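Transcriptional regulator (TetR/AcrR family) (Bacillus halodurans, PDB 5GP9) probably represses genes of fatty acid degradation by binding operator DNA as a TetR-family dimer, with a fatty acyl effector likely relieving the repression. Local coordinates at residues L133-E136 / G137-K140; T149-A152 / R153-I156; K7-Q10 / I11-A14. All coordinates share one frame; numbering follows the deposited sequence.

Contact 1 (L133-E136 / G137-K140); sequences LLME and GKEK
Glu-136 and Lys-140 meet one turn apart where helix 113-139 ends, and their contact is between the carboxylate and the lysine's aliphatic chain. OE2 of Glu-136 lies 3.5 Å from CE of Lys-140, while the charged atoms Glu-136 OE2 and Lys-140 NZ stay 4.6 Å apart, too far for a salt bridge. The glutamate chain is extended, with CG anti to the backbone N (chi1 -171°), and its OE2 instead forms a salt bridge with Lys-82 of helix 79-95. OE1 accepts a hydrogen bond from a bound glycerol, probably a crystallisation additive.

In the backbone, four successive i to i+4 bonds run from Gly-137 N to Leu-133 O (2.9 Å) through to Lys-140 N and Glu-136 O (3.0 Å); Lys-140 then leaves helical geometry.

The third group is the Lys-138 side chain: its CG passes 3.4 Å from the carbonyl O of Leu-134 before the chain bends at chi3 (-89°) and NZ hydrogen-bonds to O of Leu-147 and OG1 of Thr-149. Apolar packing sets Leu-134 on Ala-152 and Ile-156. Thus Glu-136 and Lys-138 spend their charged ends on other parts of the fold, while Lys-140 would probably add only a weak attraction.

Contact 2 (T149-A152 / R153-I156); sequences TRLA and RQMI
Arg-150 and Arg-153 make a local side-chain contact in the first turns of helix 149-169, a largely buried part of the C-terminal effector-binding and dimerisation region, where residues of the second subunit also approach. The guanidinium of Arg-153 lies back over the start of the helix, so that CA of Arg-150 sits 3.8 Å above one of its faces, offset toward the rim. Its NH1 comes 3.7 Å from CG of Arg-150. Bends at chi2 (-127°) and chi3 fold the Arg-153 chain into this position, and its NE forms a salt bridge with Asp-131 of helix 113-139.

The Arg-150 chain crosses that of Arg-153 at a slant. Its guanidinium plane stands 84° from that of Arg-153, and it makes a cation-pi contact with Tyr-174 of the second subunit. Gln-154 lies alongside Arg-150, pointing the same way, with NE2 3.8 Å from CG of Arg-150; the OE1 end meets CD1 of Leu-151 at 3.9 Å.

The backbone supplies four i to i+4 bonds, from Arg-153 N to Thr-149 O (2.9 Å) through Ile-156 N to Ala-152 O (2.9 Å). With NE of Arg-150 and NH1 of Arg-153 held 6.1 Å apart, the two like charges are probably eased by their separate partners: Asp-131 for Arg-153; for Arg-150, the Tyr-174 ring of the second subunit and a long, weak ion pair to Asp-148.

Contact 3 (K7-Q10 / I11-A14); sequences KYDQ and IIDA
Tyr-8 and Ile-12 form the tightly packed side of this first turn of helix 8-26. CG2 of Ile-12 lies over one face of the Tyr-8 ring, 4.2 Å from its centroid and 22° off the ring normal, a CH-pi contact displaced toward the rim. CD1 of the same isoleucine reaches CE2 of Tyr-8 at 3.7 Å. Ile-12 can present both branches because CG1 stands between the backbone N and carbonyl carbon (chi1 65°), leaving CG2 anti to the carbonyl carbon. In the backbone, Ile-12 N donates to Tyr-8 O at 3.0 Å in an almost straight bond (178°). Phe-47 and Leu-57 pack against Ile-12, and Tyr-8 OH makes a weak hydrogen bond to Glu-60.

The opposite character belongs to Asp-9 and Asp-13, both exposed. Their OD1 atoms are 5.0 Å apart, and one water spans them, donating to Asp-9 OD1 at 2.7 Å and to Asp-13 OD1 at 2.8 Å. The backbone bond from Asp-13 N to Asp-9 O measures 2.8 Å.

The helix is thus amphipathic here: its apolar side packs into the core of the TetR-type DNA-binding domain, while on the hydrated side a water using both its hydrogens probably softens the repulsion between two carboxylates.

Overall arrangement
Contacts 1 and 2 are neighbours in the C-terminal region: their centres are 13 Å apart, on consecutive helices 113-139 and 149-169. They touch directly, with Met-135 SD 3.3 Å from Thr-149 OG1 and Leu-134 CD1 3.6 Å from Arg-153 N. Contact 3 belongs to the DNA-binding end, across the chain's centre, about 38 Å from contact 1 and 34 Å from contact 2 between centres. A bound palmitic acid lies about 8 Å from the side chain of Gln-154, and one lies about 10 Å from that of Ile-12. None of the contacts forms the ligand site, but the placement is consistent with effector binding communicating between both domains.

Contact 1 (L133-E136 / G137-K140)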
ATOM      1  N   LEU A 133      13.324 -15.997  -3.707  1.00 29.32           N
ATOM      2  CA  LEU A 133      13.938 -16.004  -2.407  1.00 30.91           C
ATOM      3  C   LEU A 133      13.243 -16.874  -1.363  1.00 30.64           C
ATOM      4  O   LEU A 133      13.884 -17.588  -0.556  1.00 33.93           O
ATOM      5  CB  LEU A 133      14.055 -14.584  -1.890  1.00 31.07           C
ATOM      6  CG  LEU A 133      14.800 -14.455  -0.595  1.00 33.82           C
ATOM      7  CD1 LEU A 133      16.228 -14.978  -0.737  1.00 38.30           C
ATOM      8  CD2 LEU A 133      14.781 -13.000  -0.105  1.00 39.97           C
ATOM      9  N   LEU A 134      11.927 -16.777  -1.360  1.00 26.72           N
ATOM     10  CA  LEU A 134      11.142 -17.525  -0.461  1.00 27.33           C
ATOM     11  C   LEU A 134      11.228 -19.050  -0.747  1.00 28.99           C
ATOM     12  O   LEU A 134      11.234 -19.852   0.204  1.00 30.53           O
ATOM     13  CB  LEU A 134       9.696 -17.067  -0.558  1.00 26.50           C
ATOM     14  CG  LEU A 134       9.506 -15.693   0.109  1.00 24.89           C
ATOM     15  CD1 LEU A 134       8.181 -15.136  -0.354  1.00 27.77           C
ATOM     16  CD2 LEU A 134       9.454 -15.808   1.604  1.00 26.87           C
ATOM     17  N   MET A 135      11.132 -19.374  -2.029  1.00 31.10           N
ATOM     18  CA  MET A 135      11.283 -20.771  -2.504  1.00 36.54           C
ATOM     19  C   MET A 135      12.618 -21.380  -2.077  1.00 38.93           C
ATOM     20  O   MET A 135      12.650 -22.534  -1.605  1.00 37.28           O
ATOM     21  CB  MET A 135      11.198 -20.828  -4.037  1.00 38.75           C
ATOM     22  CG  MET A 135       9.838 -20.597  -4.666  1.00 41.66           C
ATOM     23  SD  MET A 135       8.485 -21.365  -3.771  1.00 49.95           S
ATOM     24  CE  MET A 135       8.782 -23.111  -4.216  1.00 53.57           C
ATOM     25  N   GLU A 136      13.701 -20.612  -2.298  1.00 41.18           N
ATOM     26  CA  GLU A 136      15.070 -20.957  -1.842  1.00 36.01           C
ATOM     27  C   GLU A 136      15.146 -21.196  -0.365  1.00 41.46           C
ATOM     28  O   GLU A 136      15.650 -22.253   0.133  1.00 39.19           O
ATOM     29  CB  GLU A 136      16.058 -19.871  -2.270  1.00 39.49           C
ATOM     30  CG  GLU A 136      17.485 -20.248  -2.035  1.00 40.07           C
ATOM     31  CD  GLU A 136      18.503 -19.201  -2.442  1.00 43.98           C
ATOM     32  OE1 GLU A 136      18.169 -18.232  -3.179  1.00 41.42           O
ATOM     33  OE2 GLU A 136      19.669 -19.406  -1.996  1.00 48.66           O
ATOM     34  N   GLY A 137      14.644 -20.227   0.388  1.00 33.96           N
ATOM     35  CA  GLY A 137      14.693 -20.332   1.811  1.00 34.75           C
ATOM     36  C   GLY A 137      13.936 -21.512   2.354  1.00 36.52           C
ATOM     37  O   GLY A 137      14.327 -22.098   3.395  1.00 43.98           O
ATOM     38  N   LYS A 138      12.809 -21.822   1.734  1.00 34.27           N
ATOM     39  CA  LYS A 138      12.054 -22.992   2.158  1.00 38.63           C
ATOM     40  C   LYS A 138      12.882 -24.257   1.879  1.00 41.03           C
ATOM     41  O   LYS A 138      13.087 -25.081   2.800  1.00 44.57           O
ATOM     42  CB  LYS A 138      10.688 -23.067   1.471  1.00 40.09           C
ATOM     43  CG  LYS A 138       9.660 -22.143   2.145  1.00 43.15           C
ATOM     44  CD  LYS A 138       8.230 -22.416   1.710  1.00 50.20           C
ATOM     45  CE  LYS A 138       7.798 -21.640   0.505  1.00 48.77           C
ATOM     46  NZ  LYS A 138       6.449 -22.138   0.101  1.00 52.15           N
ATOM     47  N   GLU A 139      13.341 -24.382   0.644  1.00 41.69           N
ATOM     48  CA  GLU A 139      14.097 -25.572   0.197  1.00 47.28           C
ATOM     49  C   GLU A 139      15.324 -25.873   1.127  1.00 53.17           C
ATOM     50  O   GLU A 139      15.587 -27.045   1.418  1.00 57.75           O
ATOM     51  CB  GLU A 139      14.465 -25.424  -1.315  1.00 47.47           C
ATOM     52  CG  GLU A 139      15.074 -26.651  -2.029  1.00 66.15           C
ATOM     53  CD  GLU A 139      14.055 -27.744  -2.430  1.00 72.17           C
ATOM     54  OE1 GLU A 139      12.855 -27.431  -2.633  1.00 69.89           O
ATOM     55  OE2 GLU A 139      14.464 -28.932  -2.567  1.00 80.23           O
ATOM     56  N   LYS A 140      16.006 -24.849   1.648  1.00 43.01           N
ATOM     57  CA  LYS A 140      17.178 -25.006   2.522  1.00 45.58           C
ATOM     58  C   LYS A 140      16.853 -24.916   3.991  1.00 45.32           C
ATOM     59  O   LYS A 140      17.739 -24.782   4.826  1.00 46.75           O
ATOM     60  CB  LYS A 140      18.243 -23.946   2.169  1.00 45.49           C
ATOM     61  CG  LYS A 140      18.543 -23.858   0.670  1.00 40.42           C
ATOM     62  CD  LYS A 140      19.729 -22.944   0.340  1.00 46.26           C
ATOM     63  CE  LYS A 140      20.081 -22.814  -1.146  1.00 46.99           C
ATOM     64  NZ  LYS A 140      19.703 -24.009  -1.927  1.00 50.33           N
TER

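Contact 2 (T149-A152 / R153-I156)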
ATOM      1  N   THR A 149       4.087 -19.157  -0.230  1.00 29.62           N
ATOM      2  CA  THR A 149       4.933 -18.214  -0.909  1.00 30.49           C
ATOM      3  C   THR A 149       4.174 -16.941  -1.234  1.00 29.50           C
ATOM      4  O   THR A 149       4.679 -15.818  -1.064  1.00 24.19           O
ATOM      5  CB  THR A 149       5.507 -18.844  -2.154  1.00 32.57           C
ATOM      6  OG1 THR A 149       6.263 -20.007  -1.751  1.00 35.66           O
ATOM      7  CG2 THR A 149       6.494 -17.879  -2.849  1.00 31.66           C
ATOM      8  N   ARG A 150       2.962 -17.097  -1.701  1.00 26.92           N
ATOM      9  CA  ARG A 150       2.165 -15.944  -2.155  1.00 28.93           C
ATOM     10  C   ARG A 150       1.883 -14.968  -0.967  1.00 30.65           C
ATOM     11  O   ARG A 150       2.180 -13.771  -1.052  1.00 27.16           O
ATOM     12  CB  ARG A 150       0.905 -16.401  -2.858  1.00 28.97           C
ATOM     13  CG  ARG A 150      -0.097 -15.299  -3.113  1.00 31.79           C
ATOM     14  CD  ARG A 150      -1.442 -15.869  -3.535  1.00 35.55           C
ATOM     15  NE  ARG A 150      -2.065 -16.547  -2.352  1.00 38.87           N
ATOM     16  CZ  ARG A 150      -3.368 -16.770  -2.205  1.00 38.92           C
ATOM     17  NH1 ARG A 150      -4.221 -16.362  -3.148  1.00 40.67           N
ATOM     18  NH2 ARG A 150      -3.806 -17.396  -1.097  1.00 35.79           N
ATOM     19  N   LEU A 151       1.393 -15.487   0.150  1.00 24.04           N
ATOM     20  CA  LEU A 151       1.105 -14.712   1.295  1.00 24.63           C
ATOM     21  C   LEU A 151       2.360 -14.101   1.898  1.00 24.18           C
ATOM     22  O   LEU A 151       2.356 -12.905   2.337  1.00 21.87           O
ATOM     23  CB  LEU A 151       0.479 -15.600   2.372  1.00 28.32           C
ATOM     24  CG  LEU A 151      -0.468 -14.929   3.277  1.00 32.29           C
ATOM     25  CD1 LEU A 151      -1.671 -14.390   2.490  1.00 32.49           C
ATOM     26  CD2 LEU A 151      -0.960 -15.925   4.348  1.00 32.38           C
ATOM     27  N   ALA A 152       3.429 -14.907   1.948  1.00 22.30           N
ATOM     28  CA  ALA A 152       4.720 -14.385   2.456  1.00 24.13           C
ATOM     29  C   ALA A 152       5.213 -13.185   1.606  1.00 22.20           C
ATOM     30  O   ALA A 152       5.677 -12.215   2.135  1.00 20.64           O
ATOM     31  CB  ALA A 152       5.742 -15.534   2.479  1.00 25.65           C
ATOM     32  N   ARG A 153       5.159 -13.298   0.287  1.00 22.70           N
ATOM     33  CA  ARG A 153       5.467 -12.215  -0.614  1.00 25.56           C
ATOM     34  C   ARG A 153       4.643 -10.961  -0.365  1.00 23.48           C
ATOM     35  O   ARG A 153       5.173  -9.838  -0.375  1.00 21.81           O
ATOM     36  CB  ARG A 153       5.345 -12.681  -2.052  1.00 26.07           C
ATOM     37  CG  ARG A 153       5.408 -11.600  -3.140  1.00 30.22           C
ATOM     38  CD  ARG A 153       4.244 -11.673  -4.085  1.00 28.33           C
ATOM     39  NE  ARG A 153       4.157 -13.009  -4.688  1.00 29.70           N
ATOM     40  CZ  ARG A 153       3.048 -13.576  -5.187  1.00 31.66           C
ATOM     41  NH1 ARG A 153       1.895 -12.946  -5.246  1.00 33.67           N
ATOM     42  NH2 ARG A 153       3.136 -14.774  -5.695  1.00 33.93           N
ATOM     43  N   GLN A 154       3.366 -11.153  -0.137  1.00 20.82           N
ATOM     44  CA  GLN A 154       2.487 -10.048   0.169  1.00 20.98           C
ATOM     45  C   GLN A 154       2.812  -9.387   1.466  1.00 21.85           C
ATOM     46  O   GLN A 154       2.752  -8.143   1.570  1.00 20.88           O
ATOM     47  CB  GLN A 154       1.049 -10.493   0.114  1.00 24.01           C
ATOM     48  CG  GLN A 154       0.637 -10.728  -1.333  1.00 23.39           C
ATOM     49  CD  GLN A 154      -0.677 -11.509  -1.495  1.00 27.58           C
ATOM     50  OE1 GLN A 154      -1.276 -11.937  -0.510  1.00 33.50           O
ATOM     51  NE2 GLN A 154      -1.120 -11.659  -2.722  1.00 28.97           N
ATOM     52  N   MET A 155       3.165 -10.164   2.453  1.00 24.46           N
ATOM     53  CA  MET A 155       3.618  -9.615   3.764  1.00 19.49           C
ATOM     54  C   MET A 155       4.940  -8.852   3.588  1.00 19.40           C
ATOM     55  O   MET A 155       5.112  -7.772   4.129  1.00 20.27           O
ATOM     56  CB  MET A 155       3.782 -10.768   4.763  1.00 20.66           C
ATOM     57  CG  MET A 155       4.226 -10.230   6.132  1.00 24.45           C
ATOM     58  SD  MET A 155       4.560 -11.382   7.487  1.00 35.77           S
ATOM     59  CE  MET A 155       5.899 -11.980   6.649  1.00 21.81           C
ATOM     60  N   ILE A 156       5.924  -9.391   2.895  1.00 20.63           N
ATOM     61  CA  ILE A 156       7.180  -8.692   2.752  1.00 21.00           C
ATOM     62  C   ILE A 156       6.995  -7.354   1.988  1.00 20.05           C
ATOM     63  O   ILE A 156       7.455  -6.262   2.380  1.00 20.72           O
ATOM     64  CB  ILE A 156       8.219  -9.581   2.037  1.00 19.77           C
ATOM     65  CG1 ILE A 156       8.640 -10.773   2.934  1.00 23.40           C
ATOM     66  CG2 ILE A 156       9.473  -8.757   1.697  1.00 20.33           C
ATOM     67  CD1 ILE A 156       9.407 -11.801   2.191  1.00 22.14           C
TER

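Contact 3 (K7-Q10 / I11-A14)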
ATOM      1  N   LYS A   7      18.896  11.137 -24.953  1.00 26.25           N
ATOM      2  CA  LYS A   7      18.114  12.130 -24.167  1.00 29.03           C
ATOM      3  C   LYS A   7      17.134  11.429 -23.251  1.00 33.04           C
ATOM      4  O   LYS A   7      16.406  12.090 -22.552  1.00 29.33           O
ATOM      5  CB  LYS A   7      17.337  13.140 -25.015  1.00 31.41           C
ATOM      6  CG  LYS A   7      18.306  14.024 -25.822  1.00 33.79           C
ATOM      7  CD  LYS A   7      17.631  15.073 -26.648  1.00 37.81           C
ATOM      8  CE  LYS A   7      18.733  15.782 -27.469  1.00 45.00           C
ATOM      9  NZ  LYS A   7      18.115  16.846 -28.267  1.00 52.47           N
ATOM     10  N   TYR A   8      17.131  10.107 -23.265  1.00 31.67           N
ATOM     11  CA  TYR A   8      16.242   9.300 -22.393  1.00 32.89           C
ATOM     12  C   TYR A   8      16.375   9.686 -20.941  1.00 29.81           C
ATOM     13  O   TYR A   8      15.393  10.118 -20.312  1.00 31.44           O
ATOM     14  CB  TYR A   8      16.503   7.810 -22.605  1.00 35.75           C
ATOM     15  CG  TYR A   8      15.712   6.945 -21.678  1.00 37.05           C
ATOM     16  CD1 TYR A   8      14.372   6.587 -21.986  1.00 35.30           C
ATOM     17  CD2 TYR A   8      16.273   6.546 -20.455  1.00 34.41           C
ATOM     18  CE1 TYR A   8      13.632   5.832 -21.122  1.00 36.33           C
ATOM     19  CE2 TYR A   8      15.538   5.776 -19.569  1.00 38.79           C
ATOM     20  CZ  TYR A   8      14.213   5.440 -19.907  1.00 42.69           C
ATOM     21  OH  TYR A   8      13.449   4.704 -19.029  1.00 43.95           O
ATOM     22  N   ASP A   9      17.585   9.553 -20.389  1.00 32.22           N
ATOM     23  CA  ASP A   9      17.761   9.848 -18.993  1.00 31.46           C
ATOM     24  C   ASP A   9      17.435  11.223 -18.665  1.00 28.36           C
ATOM     25  O   ASP A   9      16.831  11.460 -17.631  1.00 30.25           O
ATOM     26  CB  ASP A   9      19.186   9.576 -18.560  1.00 34.05           C
ATOM     27  CG  ASP A   9      19.507   8.133 -18.571  1.00 37.50           C
ATOM     28  OD1 ASP A   9      18.885   7.410 -17.784  1.00 35.99           O
ATOM     29  OD2 ASP A   9      20.372   7.687 -19.388  1.00 42.74           O
ATOM     30  N   GLN A  10      17.819  12.231 -19.470  1.00 28.40           N
ATOM     31  CA  GLN A  10      17.496  13.572 -19.040  1.00 27.76           C
ATOM     32  C   GLN A  10      15.957  13.807 -19.020  1.00 24.44           C
ATOM     33  O   GLN A  10      15.497  14.555 -18.208  1.00 26.34           O
ATOM     34  CB  GLN A  10      18.243  14.703 -19.825  1.00 33.43           C
ATOM     35  CG  GLN A  10      17.699  15.070 -21.146  1.00 29.46           C
ATOM     36  CD  GLN A  10      18.758  15.720 -22.088  1.00 24.65           C
ATOM     37  OE1 GLN A  10      19.688  15.059 -22.514  1.00 30.50           O
ATOM     38  NE2 GLN A  10      18.660  16.968 -22.270  1.00 28.61           N
ATOM     39  N   ILE A  11      15.203  13.205 -19.935  1.00 25.27           N
ATOM     40  CA  ILE A  11      13.755  13.409 -19.919  1.00 23.56           C
ATOM     41  C   ILE A  11      13.108  12.736 -18.686  1.00 23.60           C
ATOM     42  O   ILE A  11      12.341  13.387 -17.954  1.00 25.66           O
ATOM     43  CB  ILE A  11      13.099  12.913 -21.226  1.00 25.77           C
ATOM     44  CG1 ILE A  11      13.563  13.807 -22.378  1.00 27.68           C
ATOM     45  CG2 ILE A  11      11.608  12.990 -21.148  1.00 25.31           C
ATOM     46  CD1 ILE A  11      13.378  13.087 -23.709  1.00 25.94           C
ATOM     47  N   ILE A  12      13.461  11.479 -18.462  1.00 26.81           N
ATOM     48  CA  ILE A  12      12.881  10.723 -17.320  1.00 24.72           C
ATOM     49  C   ILE A  12      13.336  11.351 -16.015  1.00 24.51           C
ATOM     50  O   ILE A  12      12.538  11.491 -15.094  1.00 23.64           O
ATOM     51  CB  ILE A  12      13.126   9.233 -17.391  1.00 30.30           C
ATOM     52  CG1 ILE A  12      14.572   8.907 -17.279  1.00 34.57           C
ATOM     53  CG2 ILE A  12      12.370   8.648 -18.566  1.00 32.90           C
ATOM     54  CD1 ILE A  12      14.709   7.620 -16.476  1.00 49.45           C
ATOM     55  N   ASP A  13      14.599  11.778 -15.911  1.00 26.05           N
ATOM     56  CA  ASP A  13      15.040  12.421 -14.661  1.00 27.98           C
ATOM     57  C   ASP A  13      14.254  13.695 -14.442  1.00 26.55           C
ATOM     58  O   ASP A  13      13.858  14.027 -13.316  1.00 24.17           O
ATOM     59  CB  ASP A  13      16.548  12.793 -14.720  1.00 29.28           C
ATOM     60  CG  ASP A  13      17.461  11.623 -14.614  1.00 33.88           C
ATOM     61  OD1 ASP A  13      16.974  10.498 -14.353  1.00 33.61           O
ATOM     62  OD2 ASP A  13      18.698  11.909 -14.878  1.00 31.62           O
ATOM     63  N   ALA A  14      14.000  14.487 -15.511  1.00 23.33           N
ATOM     64  CA  ALA A  14      13.199  15.656 -15.389  1.00 26.64           C
ATOM     65  C   ALA A  14      11.773  15.320 -14.990  1.00 25.32           C
ATOM     66  O   ALA A  14      11.167  16.048 -14.223  1.00 27.67           O
ATOM     67  CB  ALA A  14      13.163  16.455 -16.719  1.00 24.36           C
TER
HETATM   68  O   HOH W   1      17.981   8.056 -15.299  1.00 34.95           O